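Local coordinates for pyruvate-formate lyase-activating enzyme (Bacteroides vulgatus ATCC 8482, PDB 3CAN), which is a member of the radical SAM superfamily, whose members are built on a complete or partial beta/alpha barrel, at residues 6-11 with 34-39; 55-60 with 94-99. One frame throughout, in Å; residues are numbered along the deposited sequence.

Both contacts are pairings of parallel strands in one sheet of six, and their centres lie about 9 Å apart. Along the chain they come in series: 6-11 and 34-39 of interaction 1 close before 55-60 and 94-99 of interaction 2 open. Strands 35-38 and 57-61 are themselves neighbours, so the two contacts join directly, and R35 of the first forms a salt bridge with E56 of the second. Across the sheet the order is 6-10, 35-38, 57-61, 95-101. Interaction 1 includes strand 6-10, one of the sheet's two outermost strands within the subunit, where the sheet passes into the second copy; interaction 2 sits deeper, its centre about 6 Å from that of the chain, against about 12 Å.

Interaction 1 (6-11 with 34-39); sequences GVTFCG and HRAVDT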
loop_
_atom_site.group_PDB
_atom_site.type_symbol
_atom_site.label_atom_id
_atom_site.label_comp_id
_atom_site.label_asym_id
_atom_site.label_seq_id
_atom_site.Cartn_x
_atom_site.Cartn_y
_atom_site.Cartn_z
ATOM N N GLY A 6 10.018 4.567 3.015
ATOM C CA GLY A 6 9.906 6.009 2.878
ATOM C C GLY A 6 8.563 6.498 3.367
ATOM O O GLY A 6 7.915 5.843 4.178
ATOM N N VAL A 7 8.149 7.652 2.862
ATOM C CA VAL A 7 6.872 8.239 3.233
ATOM C C VAL A 7 5.971 8.274 1.989
ATOM O O VAL A 7 6.425 8.551 0.870
ATOM C CB VAL A 7 7.066 9.659 3.836
ATOM C CG1 VAL A 7 7.673 10.639 2.808
ATOM C CG2 VAL A 7 5.768 10.213 4.430
ATOM N N THR A 8 4.697 7.994 2.203
ATOM C CA THR A 8 3.692 8.090 1.147
ATOM C C THR A 8 2.517 8.912 1.651
ATOM O O THR A 8 2.012 8.687 2.769
ATOM C CB THR A 8 3.173 6.710 0.751
ATOM O OG1 THR A 8 4.261 5.886 0.333
ATOM C CG2 THR A 8 2.134 6.818 -0.391
ATOM N N PHE A 9 2.055 9.845 0.827
ATOM C CA PHE A 9 0.789 10.530 1.088
ATOM C C PHE A 9 -0.238 9.951 0.135
ATOM O O PHE A 9 0.035 9.809 -1.064
ATOM C CB PHE A 9 0.908 12.020 0.866
ATOM C CG PHE A 9 1.698 12.706 1.919
ATOM C CD1 PHE A 9 1.072 13.202 3.052
ATOM C CD2 PHE A 9 3.070 12.846 1.791
ATOM C CE1 PHE A 9 1.800 13.849 4.031
ATOM C CE2 PHE A 9 3.821 13.468 2.792
ATOM C CZ PHE A 9 3.186 13.965 3.899
ATOM N N CYS A 10 -1.387 9.571 0.683
ATOM C CA CYS A 10 -2.457 8.885 -0.055
ATOM C C CYS A 10 -3.779 9.621 0.086
ATOM O O CYS A 10 -4.062 10.219 1.144
ATOM C CB CYS A 10 -2.681 7.475 0.498
ATOM S SG CYS A 10 -1.324 6.329 0.329
ATOM N N GLY A 11 -4.620 9.518 -0.935
ATOM C CA GLY A 11 -5.972 10.001 -0.829
ATOM C C GLY A 11 -6.150 11.495 -0.965
ATOM O O GLY A 11 -5.227 12.228 -1.341
ATOM N N HIS A 34 12.744 8.704 0.961
ATOM C CA HIS A 34 12.015 8.568 -0.322
ATOM C C HIS A 34 10.573 8.989 -0.138
ATOM O O HIS A 34 9.951 8.669 0.885
ATOM C CB HIS A 34 12.088 7.126 -0.813
ATOM C CG HIS A 34 11.381 6.866 -2.106
ATOM N ND1 HIS A 34 10.012 6.698 -2.194
ATOM C CD2 HIS A 34 11.866 6.682 -3.361
ATOM C CE1 HIS A 34 9.684 6.466 -3.452
ATOM N NE2 HIS A 34 10.791 6.435 -4.176
ATOM N N ARG A 35 10.041 9.708 -1.131
ATOM C CA ARG A 35 8.710 10.314 -1.056
ATOM C C ARG A 35 7.824 9.961 -2.247
ATOM O O ARG A 35 8.214 10.162 -3.406
ATOM C CB ARG A 35 8.848 11.837 -1.002
ATOM C CG ARG A 35 9.675 12.344 0.177
ATOM C CD ARG A 35 10.254 13.707 -0.105
ATOM N NE ARG A 35 11.174 13.691 -1.236
ATOM C CZ ARG A 35 11.796 14.769 -1.690
ATOM N NH1 ARG A 35 11.657 15.929 -1.081
ATOM N NH2 ARG A 35 12.595 14.675 -2.747
ATOM N N ALA A 36 6.628 9.451 -1.957
ATOM C CA ALA A 36 5.618 9.158 -2.984
ATOM C C ALA A 36 4.351 9.897 -2.626
ATOM O O ALA A 36 3.974 9.930 -1.457
ATOM C CB ALA A 36 5.328 7.659 -3.060
ATOM N N VAL A 37 3.686 10.459 -3.624
ATOM C CA VAL A 37 2.496 11.276 -3.378
ATOM C C VAL A 37 1.375 10.899 -4.347
ATOM O O VAL A 37 1.558 10.905 -5.561
ATOM C CB VAL A 37 2.778 12.768 -3.525
ATOM C CG1 VAL A 37 1.513 13.574 -3.217
ATOM C CG2 VAL A 37 3.966 13.198 -2.609
ATOM N N ASP A 38 0.216 10.595 -3.795
ATOM C CA ASP A 38 -1.016 10.399 -4.566
ATOM C C ASP A 38 -1.573 11.751 -5.001
ATOM O O ASP A 38 -2.012 12.549 -4.153
ATOM C CB ASP A 38 -2.015 9.642 -3.692
ATOM C CG ASP A 38 -3.353 9.377 -4.362
ATOM O OD1 ASP A 38 -3.597 9.832 -5.499
ATOM O OD2 ASP A 38 -4.204 8.737 -3.692
ATOM N N THR A 39 -1.539 12.029 -6.303
ATOM C CA THR A 39 -1.991 13.304 -6.848
ATOM C C THR A 39 -3.298 13.155 -7.658
ATOM O O THR A 39 -3.684 14.058 -8.412
ATOM C CB THR A 39 -0.914 13.944 -7.753
ATOM O OG1 THR A 39 -0.630 13.068 -8.846
ATOM C CG2 THR A 39 0.382 14.235 -6.955
HETATM O O HOH W 1 7.870 6.245 -0.484
HETATM O O HOH W 2 -2.363 12.371 -1.243
HETATM O O HOH W 3 -5.898 11.937 -4.401
#
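The first beta-alpha-beta unit of the sheet, strand 6-10, helix 18-30 and strand 35-38, is closed by a parallel ladder in which V7 faces R35, T8 faces A36 and F9 faces V37. The strand axes come within 4.7 Å at an angle of 7°. V7 N and F9 N give their hydrogens to H34 O and A36 O, while V7 O and F9 O receive A36 N and D38 N, the last at 2.8 Å.

Beyond the ladder D38 turns its carboxylate to the loop. With CG anti to the backbone N (chi1 179°), OD2 accepts G11 N at 2.9 Å from above the carboxylate plane, and OD1 bonds T40 OG1, so both oxygens are engaged. Water 2 joins G11 O to D38 O at the same end; at the other, water 1 sits in the plane of the H34 ring at ND1 and donates to V7 O.

V7, F9, R35 and V37 share one face of the sheet. V7 CG1 meets the aliphatic CG of R35 at 3.7 Å, and the F9 ring reaches L21 and I24 of helix 18-30. Residues 6-10 also pair antiparallel with a strand of the second subunit, continuing the sheet across the interface. The two paired strands and helix 18-30 between them form a beta-alpha-beta crossover, the repeating element of beta/alpha barrels.

Interaction 2 (55-60 with 94-99); sequences CELLLI and PYYIRI
L57 and Y96 make the closest side-chain packing between these neighbouring parallel strands, their side chains crossing at about a right angle. L57 CD2 rests over the centre of the Y96 ring, 3.7 Å from its centroid and 12° off the normal, a CH-pi contact. The other methyl, CD1, touches Y96 CD1 at 3.6 Å and also reaches P94 CB. L57 CG lies anti to the backbone N (chi1 179°), which carries the two methyls across to the second strand. L59 approaches Y96 differently: the two side chains run alongside each other in the same direction, with L59 CD2 3.9 Å from Y96 CD2.

R98 completes this face. Its chain bends at chi2 and chi3, folding the guanidinium back over L59, whose CB lies 3.7 Å above the centre of that flat group. NE also forms a salt bridge with D61 OD1, just after 55-60, consistent with its holding the bent arm in place.

On the other face L58 CB meets Y95 CB, and I60 CB meets I97 CD1 at 4.1 Å. Helix 79-90 covers these residues, V88 against L58 and Y95, I85 against I60 and I97. The Y95 ring has I97 CD1 in its plane at the edge, while its hydroxyl bonds R124 O.

Beneath the side chains the backbone sets the register. L58 N and I60 N donate to P94 O and Y96 O, and L58 O and I60 O accept Y96 N and R98 N, the last bond 3.0 Å long. The strand axes are inclined by 17° and come within 4.7 Å of each other. Adjacent parallel strands linked through helices, with 79-90 over one face, are the arrangement of parallel alpha/beta folds, consistent with the partial beta/alpha barrel of radical SAM proteins.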
loop_
_atom_site.group_PDB
_atom_site.type_symbol
_atom_site.label_atom_id
_atom_site.label_comp_id
_atom_site.label_asym_id
_atom_site.label_seq_id
_atom_site.Cartn_x
_atom_site.Cartn_y
_atom_site.Cartn_z
ATOM N N CYS A 55 9.340 15.361 -4.635
ATOM C CA CYS A 55 9.171 13.937 -4.362
ATOM C C CYS A 55 9.833 13.107 -5.431
ATOM O O CYS A 55 10.367 13.644 -6.409
ATOM C CB CYS A 55 7.697 13.568 -4.176
ATOM S SG CYS A 55 6.712 13.539 -5.696
ATOM N N GLU A 56 9.824 11.800 -5.217
ATOM C CA GLU A 56 10.472 10.842 -6.096
ATOM C C GLU A 56 9.515 10.137 -7.066
ATOM O O GLU A 56 9.958 9.620 -8.093
ATOM C CB GLU A 56 11.185 9.785 -5.257
ATOM C CG GLU A 56 12.524 10.186 -4.743
ATOM C CD GLU A 56 12.495 11.267 -3.690
ATOM O OE1 GLU A 56 11.631 11.261 -2.793
ATOM O OE2 GLU A 56 13.386 12.126 -3.735
ATOM N N LEU A 57 8.219 10.084 -6.732
ATOM C CA LEU A 57 7.256 9.244 -7.440
ATOM C C LEU A 57 5.846 9.748 -7.208
ATOM O O LEU A 57 5.496 10.094 -6.071
ATOM C CB LEU A 57 7.346 7.813 -6.892
ATOM C CG LEU A 57 6.421 6.758 -7.464
ATOM C CD1 LEU A 57 6.779 6.491 -8.936
ATOM C CD2 LEU A 57 6.511 5.454 -6.637
ATOM N N LEU A 58 5.037 9.786 -8.269
ATOM C CA LEU A 58 3.621 10.081 -8.129
ATOM C C LEU A 58 2.822 8.795 -8.242
ATOM O O LEU A 58 3.206 7.866 -8.966
ATOM C CB LEU A 58 3.132 11.062 -9.198
ATOM C CG LEU A 58 3.659 12.495 -9.230
ATOM C CD1 LEU A 58 2.733 13.382 -10.048
ATOM C CD2 LEU A 58 3.915 13.091 -7.829
ATOM N N LEU A 59 1.709 8.752 -7.519
ATOM C CA LEU A 59 0.766 7.642 -7.552
ATOM C C LEU A 59 -0.563 8.207 -8.010
ATOM O O LEU A 59 -1.019 9.215 -7.481
ATOM C CB LEU A 59 0.602 7.037 -6.150
ATOM C CG LEU A 59 1.893 6.709 -5.400
ATOM C CD1 LEU A 59 1.594 6.331 -3.955
ATOM C CD2 LEU A 59 2.665 5.588 -6.119
ATOM N N ILE A 60 -1.174 7.601 -9.019
ATOM C CA ILE A 60 -2.499 8.047 -9.449
ATOM C C ILE A 60 -3.415 6.851 -9.632
ATOM O O ILE A 60 -3.023 5.868 -10.264
ATOM C CB ILE A 60 -2.436 8.866 -10.770
ATOM C CG1 ILE A 60 -1.522 10.079 -10.604
ATOM C CG2 ILE A 60 -3.831 9.332 -11.174
ATOM C CD1 ILE A 60 -1.151 10.807 -11.913
ATOM N N PRO A 94 8.423 10.043 -13.015
ATOM C CA PRO A 94 7.958 8.699 -12.701
ATOM C C PRO A 94 6.602 8.663 -11.988
ATOM O O PRO A 94 6.373 9.411 -11.026
ATOM C CB PRO A 94 9.040 8.130 -11.775
ATOM C CG PRO A 94 10.039 9.160 -11.589
ATOM C CD PRO A 94 9.675 10.383 -12.304
ATOM N N TYR A 95 5.734 7.780 -12.455
ATOM C CA TYR A 95 4.444 7.583 -11.818
ATOM C C TYR A 95 4.004 6.133 -11.882
ATOM O O TYR A 95 4.390 5.383 -12.804
ATOM C CB TYR A 95 3.380 8.510 -12.433
ATOM C CG TYR A 95 3.018 8.233 -13.890
ATOM C CD1 TYR A 95 1.815 7.627 -14.223
ATOM C CD2 TYR A 95 3.871 8.601 -14.923
ATOM C CE1 TYR A 95 1.471 7.376 -15.544
ATOM C CE2 TYR A 95 3.531 8.356 -16.258
ATOM C CZ TYR A 95 2.340 7.746 -16.554
ATOM O OH TYR A 95 2.008 7.506 -17.870
ATOM N N TYR A 96 3.190 5.748 -10.904
ATOM C CA TYR A 96 2.497 4.470 -10.886
ATOM C C TYR A 96 1.010 4.741 -11.096
ATOM O O TYR A 96 0.471 5.742 -10.600
ATOM C CB TYR A 96 2.601 3.767 -9.521
ATOM C CG TYR A 96 3.925 3.183 -9.091
ATOM C CD1 TYR A 96 5.101 3.388 -9.794
ATOM C CD2 TYR A 96 3.994 2.449 -7.909
ATOM C CE1 TYR A 96 6.317 2.842 -9.340
ATOM C CE2 TYR A 96 5.182 1.904 -7.458
ATOM C CZ TYR A 96 6.336 2.102 -8.180
ATOM O OH TYR A 96 7.507 1.560 -7.705
ATOM N N ILE A 97 0.350 3.819 -11.787
ATOM C CA ILE A 97 -1.099 3.826 -11.911
ATOM C C ILE A 97 -1.664 2.653 -11.106
ATOM O O ILE A 97 -1.198 1.525 -11.237
ATOM C CB ILE A 97 -1.538 3.700 -13.381
ATOM C CG1 ILE A 97 -1.110 4.946 -14.164
ATOM C CG2 ILE A 97 -3.063 3.498 -13.465
ATOM C CD1 ILE A 97 -1.893 6.228 -13.823
ATOM N N ARG A 98 -2.661 2.927 -10.273
ATOM C CA ARG A 98 -3.359 1.900 -9.528
ATOM C C ARG A 98 -4.793 1.771 -10.012
ATOM O O ARG A 98 -5.490 2.770 -10.172
ATOM C CB ARG A 98 -3.322 2.210 -8.036
ATOM C CG ARG A 98 -1.904 2.261 -7.497
ATOM C CD ARG A 98 -1.403 3.682 -7.430
ATOM N NE ARG A 98 -1.987 4.349 -6.263
ATOM C CZ ARG A 98 -1.555 4.185 -5.011
ATOM N NH1 ARG A 98 -0.515 3.390 -4.749
ATOM N NH2 ARG A 98 -2.156 4.836 -4.014
ATOM N N ILE A 99 -5.220 0.535 -10.255
ATOM C CA ILE A 99 -6.583 0.250 -10.672
ATOM C C ILE A 99 -7.178 -0.751 -9.686
ATOM O O ILE A 99 -6.868 -1.937 -9.744
ATOM C CB ILE A 99 -6.650 -0.288 -12.103
ATOM C CG1 ILE A 99 -6.008 0.708 -13.072
ATOM C CG2 ILE A 99 -8.138 -0.584 -12.501
ATOM C CD1 ILE A 99 -5.946 0.191 -14.519
#